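Local coordinates for tight junction protein ZO-3 (Homo sapiens, PDB 3KFV), which is a MAGUK scaffold, represented here by its SH3 and guanylate kinase-like domains, that links tight junction membrane proteins to the actin cytoskeleton, at residues Thr9-Glu14 with Ser70-Leu75; Ile65-Ser70 with Pro132-Val137; Glu228-Leu233 with Arg250-Ala255; Lys234-Trp239 with Asn273-Thr278. All blocks are in the same frame, centred on the assembly; numbering follows the deposited sequence.

Contact 1 of 4, residues Thr9-Glu14 with Ser70-Leu75; sequences THFELE and SRAEQL
The carbonyl oxygen of Ala72 is the polar atom of helix 69-82 that comes nearest the Phe11 ring: it lies over one face, 3.6 Å from Phe11 CZ and 3.7 Å from Phe11 CE2, so that the far end of the ring rests against a peptide group of the helix. No hydrogen bond crosses between the two segments, and the rest is apolar. The methyl of Ala72 meets the same end of the ring, with Ala72 CB 3.8 Å from Phe11 CZ. One helical turn further on, Leu75 CB comes to 3.8 Å from Phe11 CE1. Phe11 CB already points to the helix, and with CG between the backbone N and the carbonyl carbon (chi1 59°) the ring reaches both Ala72 and Leu75. Leu13, two residues along, extends the patch more loosely: its CD1 approaches Leu75 CD1 at 4.4 Å.

Around this pair of segments the ring of Phe11 is enclosed further. Phe23 meets it edge-to-face, while Pro133, Ala76 and Glu79 also touch it. The carboxylate of Glu79 takes a hydrogen bond from Glu12 N, which adds a polar tie between loop and helix beside the apolar one.

Residues 9-14 leave strand 5-9 for the long loop that runs to strand 28-33, the RT loop of an SH3 domain. Its packing on a helix that directly follows strand 60-66 is consistent with the SH3 fold of MAGUK proteins, in which a helical insertion follows this strand and precedes the later strands.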
loop_
_atom_site.group_PDB
_atom_site.type_symbol
_atom_site.label_atom_id
_atom_site.label_comp_id
_atom_site.label_asym_id
_atom_site.label_seq_id
_atom_site.Cartn_x
_atom_site.Cartn_y
_atom_site.Cartn_z
ATOM N N THR A 9 4.219 -5.469 14.072
ATOM C CA THR A 9 3.442 -5.174 15.269
ATOM C C THR A 9 1.935 -5.225 14.998
ATOM O O THR A 9 1.457 -4.676 14.008
ATOM C CB THR A 9 3.830 -3.794 15.846
ATOM O OG1 THR A 9 3.532 -2.773 14.889
ATOM C CG2 THR A 9 5.317 -3.739 16.161
ATOM N N HIS A 10 1.189 -5.882 15.880
ATOM C CA HIS A 10 -0.252 -6.041 15.694
ATOM C C HIS A 10 -1.078 -5.439 16.832
ATOM O O HIS A 10 -2.182 -5.895 17.141
ATOM C CB HIS A 10 -0.599 -7.513 15.474
ATOM C CG HIS A 10 -0.050 -8.063 14.198
ATOM N ND1 HIS A 10 -0.684 -7.898 12.983
ATOM C CD2 HIS A 10 1.090 -8.746 13.938
ATOM C CE1 HIS A 10 0.036 -8.469 12.034
ATOM N NE2 HIS A 10 1.115 -8.992 12.587
ATOM N N PHE A 11 -0.527 -4.404 17.452
ATOM C CA PHE A 11 -1.280 -3.601 18.396
ATOM C C PHE A 11 -0.711 -2.186 18.388
ATOM O O PHE A 11 0.379 -1.952 17.861
ATOM C CB PHE A 11 -1.245 -4.221 19.799
ATOM C CG PHE A 11 0.138 -4.371 20.367
ATOM C CD1 PHE A 11 0.634 -3.445 21.278
ATOM C CD2 PHE A 11 0.941 -5.437 19.998
ATOM C CE1 PHE A 11 1.910 -3.575 21.802
ATOM C CE2 PHE A 11 2.215 -5.577 20.521
ATOM C CZ PHE A 11 2.701 -4.644 21.424
ATOM N N GLU A 12 -1.454 -1.243 18.957
ATOM C CA GLU A 12 -1.031 0.150 18.966
ATOM C C GLU A 12 -0.214 0.486 20.216
ATOM O O GLU A 12 -0.473 -0.033 21.303
ATOM C CB GLU A 12 -2.245 1.080 18.839
ATOM C CG GLU A 12 -2.563 1.530 17.405
ATOM C CD GLU A 12 -2.961 0.380 16.477
ATOM O OE1 GLU A 12 -3.623 -0.575 16.940
ATOM O OE2 GLU A 12 -2.620 0.434 15.274
ATOM N N LEU A 13 0.786 1.347 20.046
ATOM C CA LEU A 13 1.595 1.815 21.164
ATOM C C LEU A 13 2.025 3.260 20.929
ATOM O O LEU A 13 2.453 3.621 19.828
ATOM C CB LEU A 13 2.827 0.932 21.350
ATOM C CG LEU A 13 3.692 1.265 22.566
ATOM C CD1 LEU A 13 2.961 0.892 23.844
ATOM C CD2 LEU A 13 5.041 0.565 22.492
ATOM N N GLU A 14 1.901 4.083 21.968
ATOM C CA GLU A 14 2.284 5.489 21.887
ATOM C C GLU A 14 3.785 5.647 22.085
ATOM O O GLU A 14 4.408 4.859 22.805
ATOM C CB GLU A 14 1.530 6.325 22.931
ATOM C CG GLU A 14 0.049 6.581 22.619
ATOM C CD GLU A 14 -0.174 7.330 21.304
ATOM O OE1 GLU A 14 -1.325 7.334 20.813
ATOM O OE2 GLU A 14 0.791 7.914 20.759
ATOM N N SER A 70 7.183 -10.541 25.854
ATOM C CA SER A 70 6.345 -10.754 27.023
ATOM C C SER A 70 5.541 -9.501 27.375
ATOM O O SER A 70 4.327 -9.568 27.553
ATOM C CB SER A 70 7.216 -11.186 28.203
ATOM O OG SER A 70 6.433 -11.754 29.236
ATOM N N ARG A 71 6.226 -8.366 27.476
ATOM C CA ARG A 71 5.560 -7.100 27.749
ATOM C C ARG A 71 4.607 -6.771 26.607
ATOM O O ARG A 71 3.539 -6.194 26.820
ATOM C CB ARG A 71 6.579 -5.971 27.935
ATOM N N ALA A 72 4.997 -7.149 25.395
ATOM C CA ALA A 72 4.186 -6.889 24.213
ATOM C C ALA A 72 2.860 -7.634 24.276
ATOM O O ALA A 72 1.818 -7.095 23.911
ATOM C CB ALA A 72 4.949 -7.278 22.955
ATOM N N GLU A 73 2.907 -8.880 24.732
ATOM C CA GLU A 73 1.707 -9.701 24.817
ATOM C C GLU A 73 0.731 -9.111 25.827
ATOM O O GLU A 73 -0.480 -9.112 25.608
ATOM C CB GLU A 73 2.068 -11.142 25.186
ATOM N N GLN A 74 1.268 -8.600 26.932
ATOM C CA GLN A 74 0.454 -7.970 27.967
ATOM C C GLN A 74 -0.196 -6.691 27.460
ATOM O O GLN A 74 -1.387 -6.454 27.681
ATOM C CB GLN A 74 1.308 -7.651 29.195
ATOM C CG GLN A 74 1.467 -8.806 30.168
ATOM C CD GLN A 74 2.544 -8.540 31.207
ATOM O OE1 GLN A 74 3.457 -7.737 30.983
ATOM N NE2 GLN A 74 2.449 -9.221 32.349
ATOM N N LEU A 75 0.600 -5.860 26.797
ATOM C CA LEU A 75 0.098 -4.622 26.222
ATOM C C LEU A 75 -1.011 -4.875 25.206
ATOM O O LEU A 75 -1.897 -4.040 25.028
ATOM C CB LEU A 75 1.236 -3.842 25.579
ATOM C CG LEU A 75 2.266 -3.297 26.569
ATOM C CD1 LEU A 75 3.589 -2.972 25.886
ATOM C CD2 LEU A 75 1.706 -2.076 27.286
#

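Contact 2 of 4, residues Ile65-Ser70 with Pro132-Val137; sequences IIPNQS and PPYERV
Gln69 and Tyr134 bring the two backbones nearest, their CA atoms 6.9 Å apart, where residues 65-70 turn out of strand 60-66 into helix 69-82 and face the start of strand 134-141. Across that gap every close approach between the two segments involves Tyr134. Its CG lies anti to the carbonyl carbon (chi1 -81°), and the ring reaches over to the turn, where its hydroxyl gives a hydrogen bond of 2.6 Å from OH to Pro67 O. The hydroxyl oxygen stands 31° out of the carbonyl plane, and Pro67 O lies at the ring's edge. Round the hydroxyl oxygen gather Pro67 CD, 3.6 Å from Tyr134 OH, and Ile66 CD1, 4.1 Å from it.

The strand bearing Tyr134 follows the helix in sequence yet pairs with strand 5-9, continuing the SH3 sheet, with strand 294-298 beyond it, in the split arrangement characteristic of MAGUK proteins; the tyrosine thus ties a late strand to the earlier part of the domain. A phenylalanine here would probably keep most of the ring packing but leave Pro67 O without its hydroxyl donor.

Nearer the root of the ring, the Gln69 chain bends at chi2 and sets its amide almost perpendicular to the ring, planes 86° apart, with Gln69 OE1 3.8 Å from Tyr134 CB. Trp49 and Ala72 also touch Tyr134, and the helix start is capped by Asn68, whose OD1 accepts from Arg71 N.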
loop_
_atom_site.group_PDB
_atom_site.type_symbol
_atom_site.label_atom_id
_atom_site.label_comp_id
_atom_site.label_asym_id
_atom_site.label_seq_id
_atom_site.Cartn_x
_atom_site.Cartn_y
_atom_site.Cartn_z
ATOM N N ILE A 65 13.829 2.091 21.377
ATOM C CA ILE A 65 13.485 0.944 22.211
ATOM C C ILE A 65 12.049 0.488 21.959
ATOM O O ILE A 65 11.178 1.308 21.680
ATOM C CB ILE A 65 13.650 1.291 23.711
ATOM C CG1 ILE A 65 15.130 1.420 24.070
ATOM C CG2 ILE A 65 12.996 0.237 24.591
ATOM C CD1 ILE A 65 15.876 0.105 24.008
ATOM N N ILE A 66 11.814 -0.820 22.045
ATOM C CA ILE A 66 10.463 -1.375 21.968
ATOM C C ILE A 66 10.297 -2.520 22.968
ATOM O O ILE A 66 11.277 -3.177 23.332
ATOM C CB ILE A 66 10.107 -1.878 20.545
ATOM C CG1 ILE A 66 11.079 -2.967 20.087
ATOM C CG2 ILE A 66 10.080 -0.728 19.553
ATOM C CD1 ILE A 66 10.630 -3.683 18.835
ATOM N N PRO A 67 9.052 -2.760 23.417
ATOM C CA PRO A 67 8.751 -3.803 24.402
ATOM C C PRO A 67 9.185 -5.183 23.923
ATOM O O PRO A 67 9.159 -5.461 22.718
ATOM C CB PRO A 67 7.222 -3.755 24.513
ATOM C CG PRO A 67 6.843 -2.399 24.062
ATOM C CD PRO A 67 7.844 -2.018 23.014
ATOM N N ASN A 68 9.580 -6.041 24.859
ATOM C CA ASN A 68 9.929 -7.402 24.501
ATOM C C ASN A 68 8.669 -8.228 24.306
ATOM O O ASN A 68 7.565 -7.733 24.514
ATOM C CB ASN A 68 10.887 -8.030 25.521
ATOM C CG ASN A 68 10.347 -8.009 26.943
ATOM O OD1 ASN A 68 9.142 -8.105 27.169
ATOM N ND2 ASN A 68 11.252 -7.910 27.913
ATOM N N GLN A 69 8.838 -9.478 23.887
ATOM C CA GLN A 69 7.708 -10.323 23.514
ATOM C C GLN A 69 6.681 -10.406 24.631
ATOM O O GLN A 69 5.472 -10.351 24.390
ATOM C CB GLN A 69 8.184 -11.731 23.173
ATOM C CG GLN A 69 7.068 -12.662 22.749
ATOM C CD GLN A 69 6.747 -12.529 21.274
ATOM O OE1 GLN A 69 7.633 -12.252 20.460
ATOM N NE2 GLN A 69 5.477 -12.727 20.919
ATOM N N SER A 70 7.183 -10.541 25.854
ATOM C CA SER A 70 6.345 -10.754 27.023
ATOM C C SER A 70 5.541 -9.501 27.375
ATOM O O SER A 70 4.327 -9.568 27.553
ATOM C CB SER A 70 7.216 -11.186 28.203
ATOM O OG SER A 70 6.433 -11.754 29.236
ATOM N N PRO A 132 -0.487 -12.564 15.991
ATOM C CA PRO A 132 -0.026 -12.349 17.364
ATOM C C PRO A 132 0.467 -10.911 17.521
ATOM O O PRO A 132 0.747 -10.256 16.514
ATOM C CB PRO A 132 1.162 -13.312 17.492
ATOM C CG PRO A 132 1.385 -13.912 16.097
ATOM C CD PRO A 132 0.583 -13.101 15.137
ATOM N N PRO A 133 0.565 -10.423 18.767
ATOM C CA PRO A 133 1.087 -9.078 19.028
ATOM C C PRO A 133 2.368 -8.818 18.239
ATOM O O PRO A 133 2.507 -7.763 17.617
ATOM C CB PRO A 133 1.384 -9.112 20.526
ATOM C CG PRO A 133 0.377 -10.070 21.071
ATOM C CD PRO A 133 0.163 -11.114 20.006
ATOM N N TYR A 134 3.295 -9.772 18.273
ATOM C CA TYR A 134 4.511 -9.683 17.478
ATOM C C TYR A 134 4.545 -10.827 16.483
ATOM O O TYR A 134 4.337 -11.993 16.847
ATOM C CB TYR A 134 5.762 -9.760 18.354
ATOM C CG TYR A 134 6.160 -8.469 19.030
ATOM C CD1 TYR A 134 5.541 -7.264 18.710
ATOM C CD2 TYR A 134 7.184 -8.452 19.970
ATOM C CE1 TYR A 134 5.914 -6.083 19.327
ATOM C CE2 TYR A 134 7.565 -7.277 20.590
ATOM C CZ TYR A 134 6.929 -6.097 20.267
ATOM O OH TYR A 134 7.324 -4.933 20.886
ATOM N N GLU A 135 4.823 -10.493 15.227
ATOM C CA GLU A 135 4.916 -11.489 14.171
ATOM C C GLU A 135 6.284 -11.390 13.530
ATOM O O GLU A 135 6.605 -10.388 12.898
ATOM C CB GLU A 135 3.836 -11.235 13.120
ATOM C CG GLU A 135 3.717 -12.302 12.061
ATOM C CD GLU A 135 2.988 -11.814 10.818
ATOM O OE1 GLU A 135 2.696 -12.647 9.926
ATOM O OE2 GLU A 135 2.714 -10.595 10.724
ATOM N N ARG A 136 7.106 -12.416 13.700
ATOM C CA ARG A 136 8.398 -12.434 13.027
ATOM C C ARG A 136 8.186 -12.529 11.522
ATOM O O ARG A 136 7.447 -13.393 11.046
ATOM C CB ARG A 136 9.264 -13.591 13.535
ATOM C CG ARG A 136 9.770 -13.401 14.962
ATOM C CD ARG A 136 10.839 -14.427 15.333
ATOM N NE ARG A 136 11.951 -14.435 14.384
ATOM C CZ ARG A 136 13.146 -14.966 14.624
ATOM N NH1 ARG A 136 13.403 -15.537 15.796
ATOM N NH2 ARG A 136 14.091 -14.918 13.695
ATOM N N VAL A 137 8.818 -11.626 10.776
ATOM C CA VAL A 137 8.679 -11.593 9.320
ATOM C C VAL A 137 10.038 -11.638 8.621
ATOM O O VAL A 137 11.056 -11.251 9.191
ATOM C CB VAL A 137 7.914 -10.324 8.830
ATOM C CG1 VAL A 137 6.451 -10.374 9.225
ATOM C CG2 VAL A 137 8.570 -9.062 9.353
#

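Contact 3 of 4, residues Glu228-Leu233 with Arg250-Ala255; sequences ESRPAL and RLYAQA
Arg230 lies across the ring of Tyr252 and meets it twice over. Near the root of its side chain, CG sits over one face of the ring in a CH-pi contact, Arg230 CG 3.8 Å from the Tyr252 centroid and 18° off the ring normal. At the far end the guanidinium stacks on the ring, with centres 4.4 Å apart and planes 29° from parallel, so Tyr252 CE2 falls over the middle of the charged group. The chain is extended from CG to NE, which is how one side chain spans the ring. Beside it, Tyr252 CE1 lies 3.5 Å from the backbone at Ser229 C. Leu233 comes to the ring's edge instead, its CD2 4.1 Å from Tyr252 CB.

What places Arg230 is the beginning of its helix. Ser229 occupies the N-cap, and its OG accepts from Ala232 N at 3.3 Å with an angle of 154° at the hydrogen.

Further out, Tyr252 also touches Pro227 at the end of strand 221-227, and Leu233 and Leu251 share Pro153. Helices 230-240 and 248-262, successive helices of the guanylate kinase-like domain, thus meet beside the end of that strand of the parallel sheet.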
loop_
_atom_site.group_PDB
_atom_site.type_symbol
_atom_site.label_atom_id
_atom_site.label_comp_id
_atom_site.label_asym_id
_atom_site.label_seq_id
_atom_site.Cartn_x
_atom_site.Cartn_y
_atom_site.Cartn_z
ATOM N N GLU A 228 0.105 18.285 -14.098
ATOM C CA GLU A 228 0.673 19.622 -14.232
ATOM C C GLU A 228 -0.321 20.663 -13.748
ATOM O O GLU A 228 -0.055 21.400 -12.794
ATOM C CB GLU A 228 0.989 19.919 -15.696
ATOM C CG GLU A 228 2.400 19.600 -16.133
ATOM C CD GLU A 228 2.550 19.680 -17.640
ATOM O OE1 GLU A 228 1.507 19.726 -18.333
ATOM O OE2 GLU A 228 3.704 19.691 -18.131
ATOM N N SER A 229 -1.468 20.717 -14.418
ATOM C CA SER A 229 -2.474 21.738 -14.158
ATOM C C SER A 229 -3.853 21.264 -14.589
ATOM O O SER A 229 -3.981 20.265 -15.297
ATOM C CB SER A 229 -2.123 23.021 -14.912
ATOM O OG SER A 229 -1.861 22.755 -16.280
ATOM N N ARG A 230 -4.884 21.990 -14.163
ATOM C CA ARG A 230 -6.256 21.666 -14.538
ATOM C C ARG A 230 -6.451 21.683 -16.057
ATOM O O ARG A 230 -7.068 20.775 -16.622
ATOM C CB ARG A 230 -7.237 22.610 -13.843
ATOM C CG ARG A 230 -7.131 22.571 -12.331
ATOM C CD ARG A 230 -8.018 23.614 -11.679
ATOM N NE ARG A 230 -7.975 23.541 -10.218
ATOM C CZ ARG A 230 -6.982 24.022 -9.470
ATOM N NH1 ARG A 230 -5.933 24.607 -10.039
ATOM N NH2 ARG A 230 -7.037 23.909 -8.148
ATOM N N PRO A 231 -5.926 22.715 -16.731
ATOM C CA PRO A 231 -5.974 22.674 -18.195
ATOM C C PRO A 231 -5.235 21.452 -18.737
ATOM O O PRO A 231 -5.820 20.675 -19.491
ATOM C CB PRO A 231 -5.242 23.956 -18.603
ATOM C CG PRO A 231 -5.405 24.870 -17.437
ATOM C CD PRO A 231 -5.379 23.988 -16.227
ATOM N N ALA A 232 -3.971 21.290 -18.350
ATOM C CA ALA A 232 -3.132 20.206 -18.866
ATOM C C ALA A 232 -3.789 18.840 -18.691
ATOM O O ALA A 232 -3.601 17.942 -19.513
ATOM C CB ALA A 232 -1.764 20.227 -18.200
ATOM N N LEU A 233 -4.563 18.698 -17.620
ATOM C CA LEU A 233 -5.258 17.455 -17.323
ATOM C C LEU A 233 -6.512 17.295 -18.181
ATOM O O LEU A 233 -6.853 16.187 -18.607
ATOM C CB LEU A 233 -5.627 17.400 -15.841
ATOM C CG LEU A 233 -6.469 16.199 -15.406
ATOM C CD1 LEU A 233 -5.743 14.893 -15.702
ATOM C CD2 LEU A 233 -6.831 16.303 -13.933
ATOM N N ARG A 250 -13.118 18.003 -10.264
ATOM C CA ARG A 250 -13.184 17.100 -9.114
ATOM C C ARG A 250 -11.961 16.180 -9.055
ATOM O O ARG A 250 -11.487 15.822 -7.971
ATOM C CB ARG A 250 -14.468 16.265 -9.150
ATOM N N LEU A 251 -11.452 15.803 -10.226
ATOM C CA LEU A 251 -10.316 14.894 -10.310
ATOM C C LEU A 251 -8.996 15.564 -9.941
ATOM O O LEU A 251 -8.150 14.954 -9.284
ATOM C CB LEU A 251 -10.220 14.269 -11.704
ATOM C CG LEU A 251 -11.206 13.140 -12.009
ATOM C CD1 LEU A 251 -10.964 12.598 -13.406
ATOM C CD2 LEU A 251 -11.097 12.025 -10.977
ATOM N N TYR A 252 -8.810 16.808 -10.365
ATOM C CA TYR A 252 -7.586 17.523 -10.021
ATOM C C TYR A 252 -7.492 17.742 -8.509
ATOM O O TYR A 252 -6.473 17.448 -7.888
ATOM C CB TYR A 252 -7.490 18.857 -10.764
ATOM C CG TYR A 252 -6.181 19.574 -10.527
ATOM C CD1 TYR A 252 -5.163 19.525 -11.462
ATOM C CD2 TYR A 252 -5.960 20.287 -9.354
ATOM C CE1 TYR A 252 -3.962 20.171 -11.247
ATOM C CE2 TYR A 252 -4.762 20.937 -9.126
ATOM C CZ TYR A 252 -3.767 20.876 -10.077
ATOM O OH TYR A 252 -2.573 21.524 -9.854
ATOM N N ALA A 253 -8.562 18.257 -7.920
ATOM C CA ALA A 253 -8.587 18.486 -6.487
ATOM C C ALA A 253 -8.392 17.186 -5.708
ATOM O O ALA A 253 -7.739 17.178 -4.661
ATOM C CB ALA A 253 -9.882 19.174 -6.077
ATOM N N GLN A 254 -8.955 16.088 -6.211
ATOM C CA GLN A 254 -8.789 14.791 -5.558
ATOM C C GLN A 254 -7.311 14.396 -5.499
ATOM O O GLN A 254 -6.825 13.939 -4.468
ATOM C CB GLN A 254 -9.602 13.712 -6.271
ATOM N N ALA A 255 -6.597 14.583 -6.604
ATOM C CA ALA A 255 -5.173 14.276 -6.643
ATOM C C ALA A 255 -4.399 15.130 -5.643
ATOM O O ALA A 255 -3.465 14.650 -4.996
ATOM C CB ALA A 255 -4.617 14.463 -8.052
#

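Contact 4 of 4, residues Lys234-Trp239 with Asn273-Thr278; sequences KALRQW and NGTSDT
Leu236 and Trp239 both hold CG anti to the backbone N, with chi1 at -176° and 159°, and these torsions carry the two side chains from one face of the helix to the loop 273-277. The indole N-H of Trp239 reaches the carbonyl of Thr275, NE1 to O 3.1 Å, but the angle at the hydrogen is only 122°, so the bond is bent and weak. On the same residue Thr275 CB packs 3.7 Å from Trp239 CD1, and the two side chains cross at about a right angle. Leu236 meets the loop nearer Gly274: its CD1 touches the carbonyl oxygen of Gly274 at 3.4 Å and lies 3.9 Å from Thr275 CA. In return Thr275 CG2 reaches back to the helix, 4.0 Å from Leu236 CA. Replacing Leu236 by an alanine takes away the isobutyl branch and would probably open a gap between the helix and the Gly274-Thr275 backbone.

Gly274 has backbone angles at which a CB would collide with the carbonyl oxygen of Asn273. Its loop connects strand 268-272, an outermost strand of the parallel sheet, to helix 278-290, and helix 230-240 packs on it. Arg237 of this helix turns instead to Asp156 and to Leu251 of helix 248-262.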
loop_
_atom_site.group_PDB
_atom_site.type_symbol
_atom_site.label_atom_id
_atom_site.label_comp_id
_atom_site.label_asym_id
_atom_site.label_seq_id
_atom_site.Cartn_x
_atom_site.Cartn_y
_atom_site.Cartn_z
ATOM N N LYS A 234 -7.205 18.405 -18.424
ATOM C CA LYS A 234 -8.392 18.393 -19.271
ATOM C C LYS A 234 -7.996 18.019 -20.690
ATOM O O LYS A 234 -8.701 17.271 -21.368
ATOM C CB LYS A 234 -9.071 19.761 -19.260
ATOM C CG LYS A 234 -10.421 19.789 -19.948
ATOM C CD LYS A 234 -10.944 21.214 -20.071
ATOM C CE LYS A 234 -12.257 21.259 -20.848
ATOM N NZ LYS A 234 -12.685 22.660 -21.130
ATOM N N ALA A 235 -6.856 18.542 -21.128
ATOM C CA ALA A 235 -6.324 18.227 -22.444
ATOM C C ALA A 235 -6.053 16.737 -22.541
ATOM O O ALA A 235 -6.599 16.049 -23.403
ATOM C CB ALA A 235 -5.057 19.010 -22.699
ATOM N N LEU A 236 -5.206 16.246 -21.644
ATOM C CA LEU A 236 -4.871 14.827 -21.576
ATOM C C LEU A 236 -6.110 13.927 -21.602
ATOM O O LEU A 236 -6.159 12.942 -22.336
ATOM C CB LEU A 236 -4.056 14.548 -20.312
ATOM C CG LEU A 236 -3.521 13.133 -20.101
ATOM C CD1 LEU A 236 -2.737 12.669 -21.318
ATOM C CD2 LEU A 236 -2.651 13.092 -18.865
ATOM N N ARG A 237 -7.106 14.266 -20.793
ATOM C CA ARG A 237 -8.304 13.440 -20.705
ATOM C C ARG A 237 -9.108 13.480 -21.998
ATOM O O ARG A 237 -9.590 12.449 -22.460
ATOM C CB ARG A 237 -9.163 13.829 -19.496
ATOM C CG ARG A 237 -8.591 13.341 -18.167
ATOM C CD ARG A 237 -9.612 13.371 -17.028
ATOM N NE ARG A 237 -10.734 12.464 -17.255
ATOM C CZ ARG A 237 -10.710 11.156 -17.009
ATOM N NH1 ARG A 237 -11.783 10.416 -17.255
ATOM N NH2 ARG A 237 -9.618 10.584 -16.522
ATOM N N GLN A 238 -9.237 14.665 -22.586
ATOM C CA GLN A 238 -10.003 14.826 -23.817
ATOM C C GLN A 238 -9.395 13.991 -24.933
ATOM O O GLN A 238 -10.101 13.496 -25.811
ATOM C CB GLN A 238 -10.045 16.296 -24.236
ATOM C CG GLN A 238 -11.135 16.615 -25.259
ATOM C CD GLN A 238 -12.527 16.632 -24.636
ATOM O OE1 GLN A 238 -12.745 17.254 -23.587
ATOM N NE2 GLN A 238 -13.475 15.949 -25.279
ATOM N N TRP A 239 -8.076 13.835 -24.884
ATOM C CA TRP A 239 -7.324 13.115 -25.907
ATOM C C TRP A 239 -7.361 11.600 -25.697
ATOM O O TRP A 239 -7.495 10.844 -26.658
ATOM C CB TRP A 239 -5.889 13.660 -25.955
ATOM C CG TRP A 239 -4.830 12.780 -26.566
ATOM C CD1 TRP A 239 -3.773 12.205 -25.915
ATOM C CD2 TRP A 239 -4.695 12.413 -27.948
ATOM N NE1 TRP A 239 -3.000 11.493 -26.802
ATOM C CE2 TRP A 239 -3.543 11.602 -28.055
ATOM C CE3 TRP A 239 -5.440 12.680 -29.103
ATOM C CZ2 TRP A 239 -3.121 11.056 -29.267
ATOM C CZ3 TRP A 239 -5.014 12.136 -30.313
ATOM C CH2 TRP A 239 -3.866 11.337 -30.383
ATOM N N ASN A 273 3.096 14.828 -17.866
ATOM C CA ASN A 273 3.724 15.994 -18.471
ATOM C C ASN A 273 3.458 16.079 -19.968
ATOM O O ASN A 273 4.394 16.139 -20.769
ATOM C CB ASN A 273 5.230 15.991 -18.196
ATOM N N GLY A 274 2.182 16.079 -20.342
ATOM C CA GLY A 274 1.806 16.150 -21.742
ATOM C C GLY A 274 0.776 15.120 -22.161
ATOM O O GLY A 274 0.023 14.610 -21.335
ATOM N N THR A 275 0.747 14.812 -23.455
ATOM C CA THR A 275 -0.262 13.916 -24.013
ATOM C C THR A 275 0.377 12.718 -24.706
ATOM O O THR A 275 -0.290 11.984 -25.443
ATOM C CB THR A 275 -1.184 14.655 -25.016
ATOM O OG1 THR A 275 -0.389 15.312 -26.017
ATOM C CG2 THR A 275 -2.042 15.691 -24.300
ATOM N N SER A 276 1.672 12.523 -24.471
ATOM C CA SER A 276 2.385 11.395 -25.061
ATOM C C SER A 276 2.333 10.164 -24.159
ATOM O O SER A 276 1.959 10.253 -22.984
ATOM C CB SER A 276 3.836 11.766 -25.357
ATOM O OG SER A 276 4.520 12.092 -24.160
ATOM N N ASP A 277 2.730 9.023 -24.719
ATOM C CA ASP A 277 2.640 7.732 -24.037
ATOM C C ASP A 277 3.690 7.541 -22.940
ATOM O O ASP A 277 3.846 6.445 -22.410
ATOM C CB ASP A 277 2.758 6.591 -25.054
ATOM C CG ASP A 277 4.198 6.351 -25.518
ATOM O OD1 ASP A 277 5.064 7.234 -25.339
ATOM O OD2 ASP A 277 4.464 5.266 -26.073
ATOM N N THR A 278 4.407 8.601 -22.595
ATOM C CA THR A 278 5.530 8.466 -21.677
ATOM C C THR A 278 5.120 7.962 -20.285
ATOM O O THR A 278 5.677 6.977 -19.797
ATOM C CB THR A 278 6.369 9.768 -21.611
ATOM O OG1 THR A 278 7.135 9.892 -22.818
ATOM C CG2 THR A 278 7.323 9.742 -20.431
#

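The four contacts form two pairs, one in each domain. Contacts 1 and 2, with centres 7 Å apart, share Ser70 and helix 69-82. His10 joins them, its backbone N reaching Pro133 O at 2.9 Å and its NE2 reaching Glu135 OE2 at 2.9 Å. Contacts 3 and 4, 12 Å between centres, both use helix 230-240 and touch where Glu228 meets Asn273 and Leu251 meets Arg237. Between the pairs lie 42 to 49 Å from centre to centre, on opposite sides of the chain's centre. The structure is the apo form, and each pair is structural packing within its domain, contact 3 lying at the surface.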